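Local structure of DNA protection during starvation protein (Agrobacterium tumefaciens, 1O9R) at residues L32-T36 / L110-Y114; T68-R72 / D133-I139; I121-I125 / F140-S144. The protein oxidises intracellular iron with hydrogen peroxide and stores it as a ferric mineral inside a hollow dodecamer, protecting DNA from hydroxyl-radical damage without binding it. All blocks are in the same frame, centred on the assembly; numbering follows the deposited sequence.

Interaction 1 (L32-T36 / L110-Y114)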
ATOM      1  N   LEU A  32     -27.123  -9.670  15.907  1.00 13.76           N
ATOM      2  CA  LEU A  32     -25.979  -9.237  16.701  1.00 14.02           C
ATOM      3  C   LEU A  32     -25.188  -8.130  16.006  1.00 13.89           C
ATOM      4  O   LEU A  32     -24.682  -7.258  16.708  1.00 13.50           O
ATOM      5  CB  LEU A  32     -25.064 -10.467  16.993  1.00 15.66           C
ATOM      6  CG  LEU A  32     -24.033 -10.197  18.106  1.00 15.28           C
ATOM      7  CD1 LEU A  32     -24.806 -10.071  19.435  1.00 16.17           C
ATOM      8  CD2 LEU A  32     -23.073 -11.366  18.213  1.00 14.57           C
ATOM      9  N   ALA A  33     -25.122  -8.186  14.665  1.00 12.76           N
ATOM     10  CA  ALA A  33     -24.417  -7.092  13.967  1.00 13.48           C
ATOM     11  C   ALA A  33     -25.168  -5.790  14.208  1.00 14.09           C
ATOM     12  O   ALA A  33     -24.524  -4.741  14.424  1.00 13.65           O
ATOM     13  CB  ALA A  33     -24.360  -7.419  12.474  1.00 13.68           C
ATOM     14  N   LEU A  34     -26.516  -5.785  14.169  1.00 13.08           N
ATOM     15  CA  LEU A  34     -27.269  -4.541  14.417  1.00 13.07           C
ATOM     16  C   LEU A  34     -27.105  -4.114  15.862  1.00 12.19           C
ATOM     17  O   LEU A  34     -26.952  -2.893  16.111  1.00 13.21           O
ATOM     18  CB  LEU A  34     -28.774  -4.780  14.138  1.00 14.98           C
ATOM     19  CG  LEU A  34     -29.077  -5.140  12.677  1.00 15.19           C
ATOM     20  CD1 LEU A  34     -30.592  -5.390  12.519  1.00 18.02           C
ATOM     21  CD2 LEU A  34     -28.623  -4.062  11.700  1.00 17.87           C
ATOM     22  N   VAL A  35     -27.105  -5.057  16.798  1.00 13.96           N
ATOM     23  CA  VAL A  35     -26.906  -4.745  18.203  1.00 15.31           C
ATOM     24  C   VAL A  35     -25.583  -4.048  18.442  1.00 13.81           C
ATOM     25  O   VAL A  35     -25.441  -3.126  19.256  1.00 15.12           O
ATOM     26  CB  VAL A  35     -26.946  -6.111  18.976  1.00 15.92           C
ATOM     27  CG1 VAL A  35     -26.228  -6.023  20.258  1.00 18.82           C
ATOM     28  CG2 VAL A  35     -28.429  -6.504  19.182  1.00 16.92           C
ATOM     29  N   THR A  36     -24.524  -4.547  17.769  1.00 14.25           N
ATOM     30  CA  THR A  36     -23.185  -4.028  17.964  1.00 12.85           C
ATOM     31  C   THR A  36     -23.098  -2.542  17.620  1.00 14.77           C
ATOM     32  O   THR A  36     -22.492  -1.793  18.405  1.00 14.32           O
ATOM     33  CB  THR A  36     -22.226  -4.877  17.110  1.00 13.46           C
ATOM     34  OG1 THR A  36     -22.284  -6.253  17.604  1.00 15.04           O
ATOM     35  CG2 THR A  36     -20.791  -4.447  17.230  1.00 14.43           C
ATOM     36  N   LEU A 110     -24.268  -6.543  25.773  1.00 15.11           N
ATOM     37  CA  LEU A 110     -23.513  -7.169  24.678  1.00 15.04           C
ATOM     38  C   LEU A 110     -22.995  -8.545  25.092  1.00 15.03           C
ATOM     39  O   LEU A 110     -23.034  -9.474  24.280  1.00 15.39           O
ATOM     40  CB  LEU A 110     -22.316  -6.255  24.315  1.00 15.46           C
ATOM     41  CG  LEU A 110     -22.697  -4.967  23.595  1.00 14.93           C
ATOM     42  CD1 LEU A 110     -21.537  -3.996  23.668  1.00 16.89           C
ATOM     43  CD2 LEU A 110     -23.116  -5.254  22.148  1.00 18.80           C
ATOM     44  N   ILE A 111     -22.497  -8.668  26.307  1.00 13.79           N
ATOM     45  CA  ILE A 111     -21.971  -9.974  26.774  1.00 13.26           C
ATOM     46  C   ILE A 111     -23.067 -11.037  26.723  1.00 13.42           C
ATOM     47  O   ILE A 111     -22.854 -12.153  26.300  1.00 14.36           O
ATOM     48  CB  ILE A 111     -21.391  -9.846  28.173  1.00 13.66           C
ATOM     49  CG1 ILE A 111     -20.046  -9.082  28.102  1.00 15.54           C
ATOM     50  CG2 ILE A 111     -21.188 -11.217  28.853  1.00 15.53           C
ATOM     51  CD1 ILE A 111     -19.571  -8.499  29.422  1.00 17.48           C
ATOM     52  N   GLU A 112     -24.322 -10.651  27.108  1.00 14.06           N
ATOM     53  CA  GLU A 112     -25.368 -11.667  27.046  1.00 16.48           C
ATOM     54  C   GLU A 112     -25.597 -12.158  25.617  1.00 14.22           C
ATOM     55  O   GLU A 112     -25.783 -13.358  25.404  1.00 15.61           O
ATOM     56  CB  GLU A 112     -26.685 -11.140  27.647  1.00 17.45           C
ATOM     57  CG  GLU A 112     -26.651 -10.952  29.156  1.00 24.86           C
ATOM     58  CD  GLU A 112     -28.021 -10.596  29.741  1.00 27.50           C
ATOM     59  OE1 GLU A 112     -29.045 -10.459  29.009  1.00 30.21           O
ATOM     60  OE2 GLU A 112     -28.014 -10.477  30.993  1.00 32.68           O
ATOM     61  N   ARG A 113     -25.612 -11.214  24.679  1.00 14.30           N
ATOM     62  CA  ARG A 113     -25.972 -11.575  23.281  1.00 13.66           C
ATOM     63  C   ARG A 113     -24.797 -12.255  22.615  1.00 14.15           C
ATOM     64  O   ARG A 113     -25.009 -13.162  21.809  1.00 13.98           O
ATOM     65  CB  ARG A 113     -26.563 -10.340  22.571  1.00 14.44           C
ATOM     66  CG  ARG A 113     -27.941 -10.001  23.203  1.00 16.05           C
ATOM     67  CD  ARG A 113     -28.368  -8.586  22.797  1.00 16.03           C
ATOM     68  NE  ARG A 113     -29.701  -8.292  23.385  1.00 16.09           N
ATOM     69  CZ  ARG A 113     -29.863  -7.952  24.661  1.00 16.63           C
ATOM     70  NH1 ARG A 113     -28.902  -7.850  25.535  1.00 17.48           N
ATOM     71  NH2 ARG A 113     -31.132  -7.716  25.143  1.00 18.29           N
ATOM     72  N   TYR A 114     -23.606 -11.697  22.788  1.00 13.88           N
ATOM     73  CA  TYR A 114     -22.436 -12.356  22.226  1.00 14.36           C
ATOM     74  C   TYR A 114     -22.260 -13.759  22.787  1.00 14.81           C
ATOM     75  O   TYR A 114     -21.897 -14.686  22.052  1.00 13.76           O
ATOM     76  CB  TYR A 114     -21.129 -11.535  22.512  1.00 14.52           C
ATOM     77  CG  TYR A 114     -20.865 -10.527  21.395  1.00 14.33           C
ATOM     78  CD1 TYR A 114     -19.808 -10.788  20.511  1.00 15.65           C
ATOM     79  CD2 TYR A 114     -21.585  -9.369  21.304  1.00 15.14           C
ATOM     80  CE1 TYR A 114     -19.576  -9.817  19.498  1.00 15.88           C
ATOM     81  CE2 TYR A 114     -21.387  -8.439  20.297  1.00 14.58           C
ATOM     82  CZ  TYR A 114     -20.358  -8.717  19.422  1.00 15.31           C
ATOM     83  OH  TYR A 114     -20.134  -7.814  18.370  1.00 15.25           O
TER
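L32 lies over the face of the Y114 ring, its side chain running at about a right angle to that of the tyrosine. The methyl CD2 of L32 stands 3.7 Å from the ring centroid and only 2° off the ring normal, a well-centred CH-pi contact. The other branch, CD1, lies between the ring's CD2 and the R113 chain, 3.6 Å from R113 CB. T36 meets the same ring differently, at its hydroxyl edge: Y114 OH donates a 2.8 Å hydrogen bond to T36 OG1. With OG1 turned beside its own backbone N (chi1 -62°), T36 passes the bond on to L32 O, 2.8 Å from OG1. This carbonyl also accepts from T36 N, the two donors arriving from opposite faces of its plane. On the flank, V35 CG1 packs 3.7 Å from L110 CD2 as the two side chains slide past each other, while the extended R113 chain crosses V35 and delivers its guanidinium to K94 O. L62 and F58 of helix 48-75 also touch Y114. Segments 32-36 and 110-114 run antiparallel, their axes at 164°, on helices 12-42 and 103-130, which are neighbours in the four-helix bundle of the ferritin-like fold.

Interaction 2 (T68-R72 / D133-I139); sequences TIAER and DPTTADI
R72 reaches across from helix 48-75 to the N-terminal end of helix 134-156, where D133 is the N-cap, so one arginine joins two antiparallel members of the ferritin-like four-helix bundle. This end of the contact is closely held. The R72 chain leaves with CG anti to the backbone N and turns about its CB-CG bond (chi2 58°), bringing the guanidinium edge to the cap. NE donates to T136 OG1 at 2.8 Å in a nearly straight bond (178°), with the hydroxyl oxygen in the guanidinium plane. NH2 makes a salt bridge 3.1 Å long to D133 OD1, meeting the syn lone pair, although the two flat groups are turned 51° apart. D133 OD1 has a second donor, the capping T136 N at 3.1 Å, which comes from above the carboxylate plane. T135 CG2 lies over one face of the guanidinium, 3.5 Å above its plane and offset toward the rim. NH1 is hydrogen-bonded to Q75 of its own chain and forms a salt bridge with D148 of a neighbouring subunit; together these bonds should fix the rotation of the group.

Toward T68 the contact is apolar, with no bond across it, and partly open to solvent. T68 OG1 turns back to N64 O of its own helix, leaving CG2 to meet I139 CG2 at 3.6 Å. I69 adds a more distant touch through CG1. R145 of the neighbouring subunit packs on both T68 and I139. E71, an iron ligand, takes no part here; its carboxylate forms a salt bridge with K149 of that subunit. W41 of another subunit packs on E71, consistent with a ferroxidase centre at that interface. Between the two halves, I139 CD1 sits against the aliphatic part of R72, 3.8 Å from its CG.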
ATOM      1  N   THR A  68     -20.440 -15.413   4.968  1.00 13.29           N
ATOM      2  CA  THR A  68     -19.964 -16.770   4.666  1.00 12.86           C
ATOM      3  C   THR A  68     -21.088 -17.787   4.919  1.00 13.92           C
ATOM      4  O   THR A  68     -21.186 -18.782   4.193  1.00 15.29           O
ATOM      5  CB  THR A  68     -18.723 -17.085   5.481  1.00 14.67           C
ATOM      6  OG1 THR A  68     -17.746 -16.059   5.112  1.00 17.32           O
ATOM      7  CG2 THR A  68     -18.046 -18.409   5.174  1.00 16.21           C
ATOM      8  N   ILE A  69     -21.817 -17.618   6.041  1.00 13.09           N
ATOM      9  CA  ILE A  69     -22.932 -18.546   6.357  1.00 12.76           C
ATOM     10  C   ILE A  69     -23.994 -18.447   5.302  1.00 12.77           C
ATOM     11  O   ILE A  69     -24.470 -19.528   4.832  1.00 14.04           O
ATOM     12  CB  ILE A  69     -23.429 -18.153   7.776  1.00 12.50           C
ATOM     13  CG1 ILE A  69     -22.429 -18.633   8.827  1.00 12.94           C
ATOM     14  CG2 ILE A  69     -24.817 -18.718   8.068  1.00 13.25           C
ATOM     15  CD1 ILE A  69     -22.630 -18.011  10.238  1.00 16.20           C
ATOM     16  N   ALA A  70     -24.412 -17.252   4.876  1.00 12.76           N
ATOM     17  CA  ALA A  70     -25.439 -17.137   3.864  1.00 13.01           C
ATOM     18  C   ALA A  70     -25.015 -17.769   2.555  1.00 14.50           C
ATOM     19  O   ALA A  70     -25.822 -18.393   1.862  1.00 13.57           O
ATOM     20  CB  ALA A  70     -25.750 -15.639   3.678  1.00 12.40           C
ATOM     21  N   GLU A  71     -23.758 -17.478   2.147  1.00 12.86           N
ATOM     22  CA  GLU A  71     -23.290 -18.069   0.876  1.00 12.39           C
ATOM     23  C   GLU A  71     -23.312 -19.600   0.964  1.00 13.25           C
ATOM     24  O   GLU A  71     -23.587 -20.201  -0.106  1.00 13.01           O
ATOM     25  CB  GLU A  71     -21.860 -17.596   0.575  1.00 14.23           C
ATOM     26  CG  GLU A  71     -21.692 -16.090   0.336  1.00 19.30           C
ATOM     27  CD  GLU A  71     -20.192 -15.774   0.111  1.00 20.75           C
ATOM     28  OE1 GLU A  71     -19.278 -16.570   0.359  1.00 25.33           O
ATOM     29  OE2 GLU A  71     -19.968 -14.573  -0.118  1.00 28.89           O
ATOM     30  N   ARG A  72     -23.025 -20.166   2.117  1.00 13.82           N
ATOM     31  CA  ARG A  72     -23.067 -21.653   2.201  1.00 13.28           C
ATOM     32  C   ARG A  72     -24.470 -22.152   2.008  1.00 13.32           C
ATOM     33  O   ARG A  72     -24.551 -23.228   1.378  1.00 14.48           O
ATOM     34  CB  ARG A  72     -22.478 -22.053   3.562  1.00 13.97           C
ATOM     35  CG  ARG A  72     -22.265 -23.565   3.701  1.00 14.43           C
ATOM     36  CD  ARG A  72     -21.324 -24.086   2.561  1.00 14.39           C
ATOM     37  NE  ARG A  72     -21.102 -25.517   2.871  1.00 13.85           N
ATOM     38  CZ  ARG A  72     -20.548 -26.314   1.942  1.00 13.89           C
ATOM     39  NH1 ARG A  72     -20.179 -25.865   0.758  1.00 13.80           N
ATOM     40  NH2 ARG A  72     -20.325 -27.617   2.252  1.00 14.88           N
ATOM     41  N   ASP A 133     -20.990 -32.872   7.135  1.00 16.55           N
ATOM     42  CA  ASP A 133     -20.580 -31.706   6.310  1.00 14.72           C
ATOM     43  C   ASP A 133     -19.429 -30.978   6.985  1.00 14.67           C
ATOM     44  O   ASP A 133     -19.623 -29.885   7.632  1.00 14.10           O
ATOM     45  CB  ASP A 133     -21.801 -30.817   6.094  1.00 15.76           C
ATOM     46  CG  ASP A 133     -21.536 -29.647   5.145  1.00 15.71           C
ATOM     47  OD1 ASP A 133     -20.376 -29.527   4.685  1.00 15.55           O
ATOM     48  OD2 ASP A 133     -22.506 -28.897   4.894  1.00 17.82           O
ATOM     49  N   PRO A 134     -18.223 -31.458   6.938  1.00 15.15           N
ATOM     50  CA  PRO A 134     -17.094 -30.783   7.565  1.00 16.28           C
ATOM     51  C   PRO A 134     -16.807 -29.448   6.894  1.00 15.17           C
ATOM     52  O   PRO A 134     -16.202 -28.608   7.601  1.00 15.36           O
ATOM     53  CB  PRO A 134     -15.917 -31.750   7.440  1.00 19.21           C
ATOM     54  CG  PRO A 134     -16.382 -32.871   6.629  1.00 20.31           C
ATOM     55  CD  PRO A 134     -17.839 -32.765   6.341  1.00 16.33           C
ATOM     56  N   THR A 135     -17.154 -29.197   5.652  1.00 14.28           N
ATOM     57  CA  THR A 135     -16.923 -27.896   5.029  1.00 14.05           C
ATOM     58  C   THR A 135     -17.735 -26.822   5.729  1.00 14.18           C
ATOM     59  O   THR A 135     -17.262 -25.751   6.144  1.00 14.38           O
ATOM     60  CB  THR A 135     -17.182 -27.946   3.541  1.00 14.69           C
ATOM     61  OG1 THR A 135     -16.200 -28.898   3.043  1.00 16.21           O
ATOM     62  CG2 THR A 135     -17.012 -26.605   2.856  1.00 16.31           C
ATOM     63  N   THR A 136     -19.018 -27.111   5.976  1.00 14.52           N
ATOM     64  CA  THR A 136     -19.865 -26.186   6.685  1.00 13.94           C
ATOM     65  C   THR A 136     -19.404 -26.117   8.139  1.00 14.99           C
ATOM     66  O   THR A 136     -19.356 -25.051   8.747  1.00 14.33           O
ATOM     67  CB  THR A 136     -21.338 -26.651   6.714  1.00 12.95           C
ATOM     68  OG1 THR A 136     -21.776 -26.571   5.382  1.00 14.69           O
ATOM     69  CG2 THR A 136     -22.143 -25.747   7.679  1.00 14.53           C
ATOM     70  N   ALA A 137     -18.988 -27.231   8.762  1.00 13.24           N
ATOM     71  CA  ALA A 137     -18.513 -27.155  10.141  1.00 14.72           C
ATOM     72  C   ALA A 137     -17.285 -26.230  10.218  1.00 14.57           C
ATOM     73  O   ALA A 137     -17.163 -25.537  11.229  1.00 14.87           O
ATOM     74  CB  ALA A 137     -18.171 -28.561  10.699  1.00 15.51           C
ATOM     75  N   ASP A 138     -16.435 -26.209   9.194  1.00 13.86           N
ATOM     76  CA  ASP A 138     -15.275 -25.313   9.244  1.00 16.37           C
ATOM     77  C   ASP A 138     -15.694 -23.857   9.171  1.00 14.53           C
ATOM     78  O   ASP A 138     -15.057 -23.025   9.850  1.00 14.35           O
ATOM     79  CB  ASP A 138     -14.426 -25.679   8.012  1.00 14.79           C
ATOM     80  CG  ASP A 138     -13.095 -24.907   8.028  1.00 15.63           C
ATOM     81  OD1 ASP A 138     -12.910 -24.016   7.171  1.00 15.14           O
ATOM     82  OD2 ASP A 138     -12.284 -25.201   8.910  1.00 15.20           O
ATOM     83  N   ILE A 139     -16.744 -23.543   8.439  1.00 13.39           N
ATOM     84  CA  ILE A 139     -17.260 -22.156   8.376  1.00 13.30           C
ATOM     85  C   ILE A 139     -17.680 -21.761   9.783  1.00 13.42           C
ATOM     86  O   ILE A 139     -17.407 -20.628  10.259  1.00 14.15           O
ATOM     87  CB  ILE A 139     -18.422 -22.066   7.376  1.00 12.68           C
ATOM     88  CG1 ILE A 139     -17.839 -22.101   5.956  1.00 13.91           C
ATOM     89  CG2 ILE A 139     -19.253 -20.782   7.599  1.00 12.78           C
ATOM     90  CD1 ILE A 139     -18.912 -22.365   4.888  1.00 16.51           C
TER

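Interaction 3 (I121-I125 / F140-S144)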
ATOM      1  N   ILE A 121     -23.157 -20.921  17.820  1.00 14.06           N
ATOM      2  CA  ILE A 121     -22.238 -21.322  16.736  1.00 13.62           C
ATOM      3  C   ILE A 121     -21.388 -22.468  17.207  1.00 14.30           C
ATOM      4  O   ILE A 121     -21.090 -23.344  16.356  1.00 15.21           O
ATOM      5  CB  ILE A 121     -21.379 -20.077  16.403  1.00 13.81           C
ATOM      6  CG1 ILE A 121     -22.234 -18.969  15.762  1.00 17.80           C
ATOM      7  CG2 ILE A 121     -20.213 -20.493  15.518  1.00 14.65           C
ATOM      8  CD1 ILE A 121     -22.987 -19.296  14.497  1.00 20.99           C
ATOM      9  N   ARG A 122     -21.029 -22.597  18.486  1.00 13.33           N
ATOM     10  CA  ARG A 122     -20.305 -23.742  18.997  1.00 13.98           C
ATOM     11  C   ARG A 122     -21.097 -25.036  18.738  1.00 15.30           C
ATOM     12  O   ARG A 122     -20.576 -26.062  18.289  1.00 16.33           O
ATOM     13  CB  ARG A 122     -20.049 -23.564  20.508  1.00 15.59           C
ATOM     14  CG  ARG A 122     -19.091 -24.526  21.182  1.00 16.60           C
ATOM     15  CD  ARG A 122     -18.883 -24.316  22.702  1.00 15.96           C
ATOM     16  NE  ARG A 122     -19.157 -22.961  23.182  1.00 15.92           N
ATOM     17  CZ  ARG A 122     -18.298 -21.970  22.862  1.00 14.91           C
ATOM     18  NH1 ARG A 122     -17.110 -22.222  22.285  1.00 15.34           N
ATOM     19  NH2 ARG A 122     -18.605 -20.718  23.183  1.00 14.42           N
ATOM     20  N   LYS A 123     -22.429 -24.987  19.031  1.00 15.67           N
ATOM     21  CA  LYS A 123     -23.277 -26.170  18.772  1.00 16.31           C
ATOM     22  C   LYS A 123     -23.421 -26.423  17.279  1.00 15.06           C
ATOM     23  O   LYS A 123     -23.479 -27.574  16.833  1.00 17.69           O
ATOM     24  CB  LYS A 123     -24.665 -25.882  19.411  1.00 18.82           C
ATOM     25  CG  LYS A 123     -25.605 -27.098  19.196  1.00 22.55           C
ATOM     26  CD  LYS A 123     -26.849 -26.882  20.073  1.00 26.46           C
ATOM     27  CE  LYS A 123     -27.706 -28.150  19.980  1.00 29.50           C
ATOM     28  NZ  LYS A 123     -28.437 -28.253  18.693  1.00 30.19           N
ATOM     29  N   ALA A 124     -23.475 -25.359  16.444  1.00 14.75           N
ATOM     30  CA  ALA A 124     -23.586 -25.521  15.007  1.00 14.49           C
ATOM     31  C   ALA A 124     -22.402 -26.279  14.440  1.00 14.90           C
ATOM     32  O   ALA A 124     -22.625 -27.010  13.451  1.00 15.84           O
ATOM     33  CB  ALA A 124     -23.761 -24.156  14.302  1.00 17.12           C
ATOM     34  N   ILE A 125     -21.192 -26.078  15.008  1.00 14.09           N
ATOM     35  CA  ILE A 125     -20.069 -26.872  14.474  1.00 15.54           C
ATOM     36  C   ILE A 125     -20.386 -28.382  14.664  1.00 16.66           C
ATOM     37  O   ILE A 125     -20.215 -29.111  13.672  1.00 16.60           O
ATOM     38  CB  ILE A 125     -18.835 -26.587  15.317  1.00 14.48           C
ATOM     39  CG1 ILE A 125     -18.413 -25.105  15.259  1.00 14.92           C
ATOM     40  CG2 ILE A 125     -17.667 -27.501  14.921  1.00 16.01           C
ATOM     41  CD1 ILE A 125     -17.318 -24.793  16.284  1.00 13.42           C
ATOM     42  N   PHE A 140     -18.389 -22.682  10.494  1.00 13.59           N
ATOM     43  CA  PHE A 140     -18.835 -22.316  11.842  1.00 12.08           C
ATOM     44  C   PHE A 140     -17.647 -22.303  12.804  1.00 13.44           C
ATOM     45  O   PHE A 140     -17.646 -21.517  13.775  1.00 13.36           O
ATOM     46  CB  PHE A 140     -19.893 -23.328  12.355  1.00 13.33           C
ATOM     47  CG  PHE A 140     -21.261 -23.096  11.783  1.00 12.52           C
ATOM     48  CD1 PHE A 140     -21.880 -24.149  11.095  1.00 14.70           C
ATOM     49  CD2 PHE A 140     -21.933 -21.899  11.968  1.00 15.63           C
ATOM     50  CE1 PHE A 140     -23.159 -23.974  10.603  1.00 15.80           C
ATOM     51  CE2 PHE A 140     -23.196 -21.753  11.456  1.00 15.05           C
ATOM     52  CZ  PHE A 140     -23.832 -22.796  10.779  1.00 14.21           C
ATOM     53  N   THR A 141     -16.588 -23.117  12.600  1.00 13.15           N
ATOM     54  CA  THR A 141     -15.434 -23.104  13.447  1.00 12.56           C
ATOM     55  C   THR A 141     -14.680 -21.784  13.349  1.00 13.56           C
ATOM     56  O   THR A 141     -14.236 -21.221  14.349  1.00 14.30           O
ATOM     57  CB  THR A 141     -14.534 -24.284  13.142  1.00 13.82           C
ATOM     58  OG1 THR A 141     -15.255 -25.505  13.340  1.00 14.61           O
ATOM     59  CG2 THR A 141     -13.349 -24.321  14.114  1.00 17.11           C
ATOM     60  N   ALA A 142     -14.543 -21.303  12.118  1.00 13.22           N
ATOM     61  CA  ALA A 142     -13.863 -19.976  11.967  1.00 13.96           C
ATOM     62  C   ALA A 142     -14.682 -18.912  12.674  1.00 14.39           C
ATOM     63  O   ALA A 142     -14.095 -18.026  13.324  1.00 14.59           O
ATOM     64  CB  ALA A 142     -13.714 -19.673  10.470  1.00 15.42           C
ATOM     65  N   ALA A 143     -16.010 -18.977  12.547  1.00 12.46           N
ATOM     66  CA  ALA A 143     -16.853 -17.983  13.223  1.00 12.84           C
ATOM     67  C   ALA A 143     -16.700 -18.086  14.717  1.00 12.56           C
ATOM     68  O   ALA A 143     -16.678 -17.115  15.480  1.00 13.60           O
ATOM     69  CB  ALA A 143     -18.329 -18.106  12.788  1.00 13.43           C
ATOM     70  N   SER A 144     -16.659 -19.333  15.258  1.00 13.17           N
ATOM     71  CA  SER A 144     -16.529 -19.574  16.672  1.00 14.12           C
ATOM     72  C   SER A 144     -15.246 -18.979  17.219  1.00 15.45           C
ATOM     73  O   SER A 144     -15.248 -18.419  18.315  1.00 14.32           O
ATOM     74  CB  SER A 144     -16.483 -21.133  16.866  1.00 13.36           C
ATOM     75  OG  SER A 144     -16.327 -21.465  18.226  1.00 14.85           O
TER
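F140 and A124 meet where helices 103-130 and 134-156, consecutive along the chain, pack as an antiparallel helical hairpin of the ferritin-like bundle, their segment axes 8.7 Å apart. F140 points from its helix toward the other. Its CB touches I125 CG1 at 3.7 Å, the two side chains sliding past each other in opposite directions. Beyond CB the ring lies flat beneath A124: the methyl CB of A124 is 3.5 Å from the ring centroid and 2° off the normal, so that it is almost equally near all six carbons from CG to CZ. CD2 of F140 meets I121 CD1 at 3.8 Å, from an oblique direction, and farther out CE2 lies 3.9 Å from the same I121 CD1. L22 and S25 of helix 12-42 and I69 of helix 48-75 also pack on F140, placing it in the interior of the bundle.

The isoleucines pack against the backbone of segment 140-144 as well as its side chains. I121 CG2, anti to its own backbone N, rests 3.3 Å from F140 O. T141 OG1, bonded to A137 O of its own helix, lies 3.5 Å from I125 CG2. S144 OG pairs with the T135 hydroxyl of a neighbouring subunit, and R122 forms salt bridges with D148 of its own chain and with D9 of that neighbouring subunit. I125 CD1 ends 3.8 Å from S144 CB.

The three contacts join different pairs of helices in one four-helix bundle: interaction 1 pairs 12-42 with 103-130, interaction 2 pairs 48-75 with 134-156, and interaction 3 pairs 103-130 with 134-156. Interaction 1 closes before interaction 3 opens, whereas interaction 2 crosses both along the chain. Interactions 2 and 3, centred 9 Å apart, touch: A137 CB lies 3.6 Å from I125 O, and I69 CD1 4.0 Å from F140 CE2. Interaction 1 lies farther along the bundle, centred 16 Å from interaction 3 and 22 Å from interaction 2. Interactions 1 and 2 join the first helix pair to the second, interaction 3 holds the second pair together, and interactions 2 and 3 extend to neighbouring subunits.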